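Probable hydrolase (Pseudomonas aeruginosa, PDB 3OM8) is a probable alpha/beta-fold hydrolase that may act as a 3-oxoadipate enol-lactonase. Local coordinates at residues B[109-114]-B[205-210]; B[126-131]-B[199-204]. All coordinates share one frame; numbering follows the deposited sequence.

From the N terminus, the chain first meets contact 1 at 109-114, the end of helix 102-113, and then runs through strand 118-124 to contact 2 at 126-131. The next 67 residues, 51 of them helical, form an excursion consistent with the lid of alpha/beta hydrolases; it ends at 199-204, where contact 2 closes the inner loop. The following residues, 205-210, close the outer loop of contact 1 and lead into strand 211-216. Contact 2 is therefore nested within contact 1, and the centres of the two contacts lie about 13 Å apart. They also touch: Leu112 CD1 lies 4.2 Å from Leu200 CD2, joining helix 102-113 to the returning connection.

Contact 1 of 2, residues B[109-114]-B[205-210]; sequences WLALHA and ARIERP
Trp109 O accepts two hydrogen bonds from His113, in the last turn of the helix whose Ala111 and Leu112 pack on Ile207. His113 N donates at 2.8 Å to Trp109 O. The imidazole folds back to add a second bond, His113 ND1 to Trp109 O at 3.2 Å, bent to 139° at the hydrogen, with the donor tilted from the carbonyl plane. Helix 102-113 follows strand 95-100 of the alpha/beta-hydrolase fold, where sequence and geometry are consistent with a nucleophile elbow at Ser101. The opposing segment, 205-210, leads into strand 211-216.

Between the segments there is no hydrogen bond, and the 212 Å² buried is essentially apolar. Ile207 provides the central group. Its CG1 sits beside the backbone N (chi1 -70°), which leaves CG2 on the carbonyl side, so that both branches reach the helix. Ile207 CG1 approaches Leu112 CD2 to 3.8 Å, and the two side chains cross at about a right angle. The same Ile207 CG1 is 4.0 Å from Ala111 CB, a methyl that also meets Ile207 CD1 and, at 4.1 Å, Ile207 CG2. Three carbons of one side chain thus bear on a single methyl, which in turn rests on Leu121 of strand 118-124.

Arg209 adds its CG, 4.4 Å from Ala111 CB, while its NE bonds to Ile118 O and its NH2 makes a long salt bridge to Glu208 OE2, the hydrogen bonds in it being weak. Pro210 CD covers one face of the guanidinium. At the other end, Leu112 CD2 touches Arg206 CB at 4.2 Å.

Contact 2 of 2, residues B[126-131]-B[199-204]; sequences TSAWLG and DLRAQL
A cation-pi stack, Arg201 over Trp129, stands beside a site that holds a bound MES, probably from the crystallisation liquor. The ligand accepts a hydrogen bond from Asp199 N and lies near Leu200. The guanidinium is nearly parallel to the indole, with planes 10° apart, and Arg201 CZ lies 3.9 Å from the centroid of the six-membered ring. Closest is Arg201 NH1, 3.5 Å from Trp129 CE3. The indole reaches this position because CG stands anti to the backbone N (chi1 171°); its opposite face is met near the rim by Gly131 N.

In the alpha/beta-hydrolase fold, 126-131 lies in the loop after strand 118-124, and its backbone is tied to 199-204 by Leu200 N donating to Ala128 O at 2.8 Å. That bond, nearly straight (164° at the hydrogen), lies in the carbonyl plane. Beside this bond, Ala128 CB packs on Leu200 CB and, at 3.9 Å, on Leu204 CD1, while Gln108 of helix 102-113 touches both Ala128 and Leu200.

Asp199 fixes the rotation of the guanidinium. A side-on, two-nitrogen grip joins Arg201 NE to Asp199 OD1 at 2.8 Å and Arg201 NH2 to Asp199 OD2 at 2.8 Å; each oxygen is met syn but somewhat out of the carboxylate plane, and both lie near the guanidinium plane. Asp199 OD1 also accepts from Arg201 N at 3.3 Å, closing an Asx turn; this donor comes from the face of the carboxylate opposite to NE. The carboxylate leans over the five-membered part of the indole, with Asp199 CG 3.5 Å from Trp129 CD1.

Contact 1 of 2, residues B[109-114]-B[205-210]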
# COMPACT_ATOMS: atom_id res chain seq x y z
N TRP B 109 -15.41 -13.63 -7.84
CA TRP B 109 -16.64 -14.23 -8.35
C TRP B 109 -17.49 -14.84 -7.23
O TRP B 109 -18.70 -14.61 -7.17
CB TRP B 109 -16.34 -15.31 -9.41
CG TRP B 109 -17.57 -15.80 -10.12
CD1 TRP B 109 -18.08 -15.31 -11.29
CD2 TRP B 109 -18.46 -16.85 -9.71
NE1 TRP B 109 -19.22 -15.99 -11.63
CE2 TRP B 109 -19.47 -16.94 -10.68
CE3 TRP B 109 -18.49 -17.72 -8.61
CZ2 TRP B 109 -20.51 -17.88 -10.59
CZ3 TRP B 109 -19.52 -18.64 -8.52
CH2 TRP B 109 -20.52 -18.71 -9.51
N LEU B 110 -16.86 -15.61 -6.35
CA LEU B 110 -17.59 -16.19 -5.23
C LEU B 110 -18.23 -15.09 -4.36
O LEU B 110 -19.36 -15.23 -3.91
CB LEU B 110 -16.68 -17.08 -4.39
CG LEU B 110 -16.18 -18.32 -5.11
CD1 LEU B 110 -14.98 -18.94 -4.41
CD2 LEU B 110 -17.32 -19.33 -5.24
N ALA B 111 -17.50 -14.00 -4.15
CA ALA B 111 -18.02 -12.91 -3.32
C ALA B 111 -19.20 -12.25 -4.00
O ALA B 111 -20.11 -11.76 -3.34
CB ALA B 111 -16.93 -11.89 -3.04
N LEU B 112 -19.20 -12.25 -5.33
CA LEU B 112 -20.29 -11.64 -6.08
C LEU B 112 -21.51 -12.55 -6.21
O LEU B 112 -22.64 -12.09 -6.15
CB LEU B 112 -19.81 -11.20 -7.46
CG LEU B 112 -18.93 -9.95 -7.49
CD1 LEU B 112 -18.24 -9.82 -8.83
CD2 LEU B 112 -19.75 -8.71 -7.17
N HIS B 113 -21.28 -13.85 -6.36
CA HIS B 113 -22.36 -14.75 -6.75
C HIS B 113 -22.78 -15.74 -5.66
O HIS B 113 -23.89 -16.27 -5.70
CB HIS B 113 -22.01 -15.47 -8.06
CG HIS B 113 -21.86 -14.54 -9.22
ND1 HIS B 113 -20.63 -14.11 -9.67
CD2 HIS B 113 -22.78 -13.93 -9.99
CE1 HIS B 113 -20.80 -13.28 -10.68
NE2 HIS B 113 -22.10 -13.16 -10.90
N ALA B 114 -21.89 -15.97 -4.70
CA ALA B 114 -22.20 -16.85 -3.58
C ALA B 114 -21.67 -16.29 -2.24
O ALA B 114 -21.01 -17.01 -1.48
CB ALA B 114 -21.67 -18.23 -3.85
N ALA B 205 -18.07 -2.89 -6.34
CA ALA B 205 -18.75 -2.07 -5.33
C ALA B 205 -19.87 -2.83 -4.61
O ALA B 205 -20.35 -2.39 -3.57
CB ALA B 205 -19.30 -0.79 -5.95
N ARG B 206 -20.28 -3.97 -5.15
CA ARG B 206 -21.36 -4.76 -4.56
C ARG B 206 -20.88 -5.69 -3.47
O ARG B 206 -21.66 -6.12 -2.62
CB ARG B 206 -22.08 -5.58 -5.64
CG ARG B 206 -22.77 -4.76 -6.72
CD ARG B 206 -23.17 -5.63 -7.90
NE ARG B 206 -23.60 -4.82 -9.03
CZ ARG B 206 -23.70 -5.27 -10.28
NH1 ARG B 206 -24.10 -4.45 -11.25
NH2 ARG B 206 -23.40 -6.53 -10.57
N ILE B 207 -19.59 -6.03 -3.49
CA ILE B 207 -19.04 -6.97 -2.52
C ILE B 207 -19.17 -6.44 -1.09
O ILE B 207 -18.83 -5.29 -0.80
CB ILE B 207 -17.58 -7.29 -2.84
CG1 ILE B 207 -17.50 -8.12 -4.12
CG2 ILE B 207 -16.91 -8.02 -1.68
CD1 ILE B 207 -16.11 -8.33 -4.65
N GLU B 208 -19.68 -7.29 -0.20
CA GLU B 208 -19.85 -6.93 1.21
C GLU B 208 -19.14 -7.90 2.17
O GLU B 208 -19.45 -7.92 3.36
CB GLU B 208 -21.33 -6.79 1.57
CG GLU B 208 -22.25 -7.89 1.04
CD GLU B 208 -22.17 -9.18 1.84
OE1 GLU B 208 -22.91 -9.31 2.84
OE2 GLU B 208 -21.39 -10.07 1.47
N ARG B 209 -18.21 -8.69 1.64
CA ARG B 209 -17.35 -9.50 2.50
C ARG B 209 -16.11 -8.68 2.88
O ARG B 209 -15.62 -7.87 2.08
CB ARG B 209 -16.90 -10.80 1.79
CG ARG B 209 -18.03 -11.68 1.23
CD ARG B 209 -19.25 -11.71 2.15
NE ARG B 209 -18.90 -12.21 3.47
CZ ARG B 209 -19.40 -11.75 4.61
NH1 ARG B 209 -19.00 -12.28 5.75
NH2 ARG B 209 -20.29 -10.76 4.62
N PRO B 210 -15.61 -8.87 4.11
CA PRO B 210 -14.36 -8.21 4.47
C PRO B 210 -13.27 -8.69 3.55
O PRO B 210 -13.08 -9.89 3.41
CB PRO B 210 -14.09 -8.71 5.90
CG PRO B 210 -15.44 -9.09 6.42
CD PRO B 210 -16.17 -9.65 5.23

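Contact 2 of 2, residues B[126-131]-B[199-204]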
# COMPACT_ATOMS: atom_id res chain seq x y z
N THR B 126 -3.71 -10.34 -7.83
CA THR B 126 -4.83 -10.62 -8.69
C THR B 126 -5.35 -9.35 -9.34
O THR B 126 -4.74 -8.28 -9.24
CB THR B 126 -5.97 -11.34 -7.94
OG1 THR B 126 -6.92 -11.85 -8.89
CG2 THR B 126 -6.66 -10.38 -6.98
N SER B 127 -6.50 -9.48 -10.00
CA SER B 127 -7.03 -8.38 -10.78
C SER B 127 -8.51 -8.60 -11.07
O SER B 127 -9.00 -9.72 -11.02
CB SER B 127 -6.24 -8.25 -12.08
OG SER B 127 -6.93 -7.45 -13.02
N ALA B 128 -9.20 -7.51 -11.37
CA ALA B 128 -10.61 -7.58 -11.75
C ALA B 128 -10.77 -7.50 -13.26
O ALA B 128 -11.87 -7.65 -13.78
CB ALA B 128 -11.39 -6.47 -11.08
N TRP B 129 -9.67 -7.25 -13.97
CA TRP B 129 -9.73 -7.11 -15.42
C TRP B 129 -8.34 -7.11 -16.04
O TRP B 129 -7.55 -6.21 -15.79
CB TRP B 129 -10.49 -5.85 -15.83
CG TRP B 129 -10.40 -5.53 -17.30
CD1 TRP B 129 -11.06 -6.16 -18.32
CD2 TRP B 129 -9.61 -4.49 -17.91
NE1 TRP B 129 -10.72 -5.58 -19.52
CE2 TRP B 129 -9.84 -4.55 -19.29
CE3 TRP B 129 -8.73 -3.52 -17.41
CZ2 TRP B 129 -9.22 -3.68 -20.19
CZ3 TRP B 129 -8.12 -2.65 -18.30
CH2 TRP B 129 -8.37 -2.74 -19.68
N LEU B 130 -8.07 -8.13 -16.85
CA LEU B 130 -6.75 -8.31 -17.44
C LEU B 130 -6.73 -8.11 -18.96
O LEU B 130 -5.82 -8.58 -19.64
CB LEU B 130 -6.19 -9.68 -17.05
CG LEU B 130 -5.90 -9.83 -15.55
CD1 LEU B 130 -5.59 -11.27 -15.17
CD2 LEU B 130 -4.75 -8.93 -15.17
N GLY B 131 -7.74 -7.40 -19.49
CA GLY B 131 -7.80 -7.08 -20.90
C GLY B 131 -6.65 -6.18 -21.34
O GLY B 131 -5.82 -5.79 -20.51
N ASP B 199 -14.37 -9.11 -16.75
CA ASP B 199 -14.22 -7.72 -16.31
C ASP B 199 -15.15 -7.43 -15.12
O ASP B 199 -16.32 -7.11 -15.31
CB ASP B 199 -14.49 -6.73 -17.45
CG ASP B 199 -14.16 -5.29 -17.05
OD1 ASP B 199 -13.71 -5.08 -15.91
OD2 ASP B 199 -14.34 -4.38 -17.87
N LEU B 200 -14.62 -7.55 -13.91
CA LEU B 200 -15.44 -7.37 -12.71
C LEU B 200 -15.45 -5.94 -12.17
O LEU B 200 -16.18 -5.64 -11.23
CB LEU B 200 -15.01 -8.36 -11.62
CG LEU B 200 -15.04 -9.82 -12.06
CD1 LEU B 200 -14.65 -10.75 -10.93
CD2 LEU B 200 -16.43 -10.17 -12.61
N ARG B 201 -14.66 -5.05 -12.78
CA ARG B 201 -14.44 -3.71 -12.22
C ARG B 201 -15.73 -2.99 -11.77
O ARG B 201 -15.80 -2.49 -10.66
CB ARG B 201 -13.65 -2.83 -13.20
CG ARG B 201 -12.21 -3.30 -13.47
CD ARG B 201 -11.55 -2.48 -14.58
NE ARG B 201 -12.21 -2.68 -15.86
CZ ARG B 201 -11.98 -1.95 -16.95
NH1 ARG B 201 -11.11 -0.96 -16.92
NH2 ARG B 201 -12.64 -2.21 -18.08
N ALA B 202 -16.74 -2.97 -12.63
CA ALA B 202 -17.97 -2.24 -12.33
C ALA B 202 -18.85 -2.93 -11.29
O ALA B 202 -19.85 -2.36 -10.83
CB ALA B 202 -18.76 -2.00 -13.62
N GLN B 203 -18.48 -4.15 -10.91
CA GLN B 203 -19.30 -4.95 -10.01
C GLN B 203 -18.73 -5.01 -8.60
O GLN B 203 -19.44 -5.36 -7.66
CB GLN B 203 -19.43 -6.37 -10.55
CG GLN B 203 -20.07 -6.48 -11.93
CD GLN B 203 -19.91 -7.86 -12.54
OE1 GLN B 203 -19.25 -8.03 -13.56
NE2 GLN B 203 -20.51 -8.86 -11.90
N LEU B 204 -17.45 -4.68 -8.46
CA LEU B 204 -16.78 -4.79 -7.17
C LEU B 204 -17.53 -4.07 -6.04
O LEU B 204 -17.64 -4.59 -4.93
CB LEU B 204 -15.34 -4.28 -7.26
CG LEU B 204 -14.43 -5.05 -8.21
CD1 LEU B 204 -13.02 -4.52 -8.10
CD2 LEU B 204 -14.50 -6.54 -7.93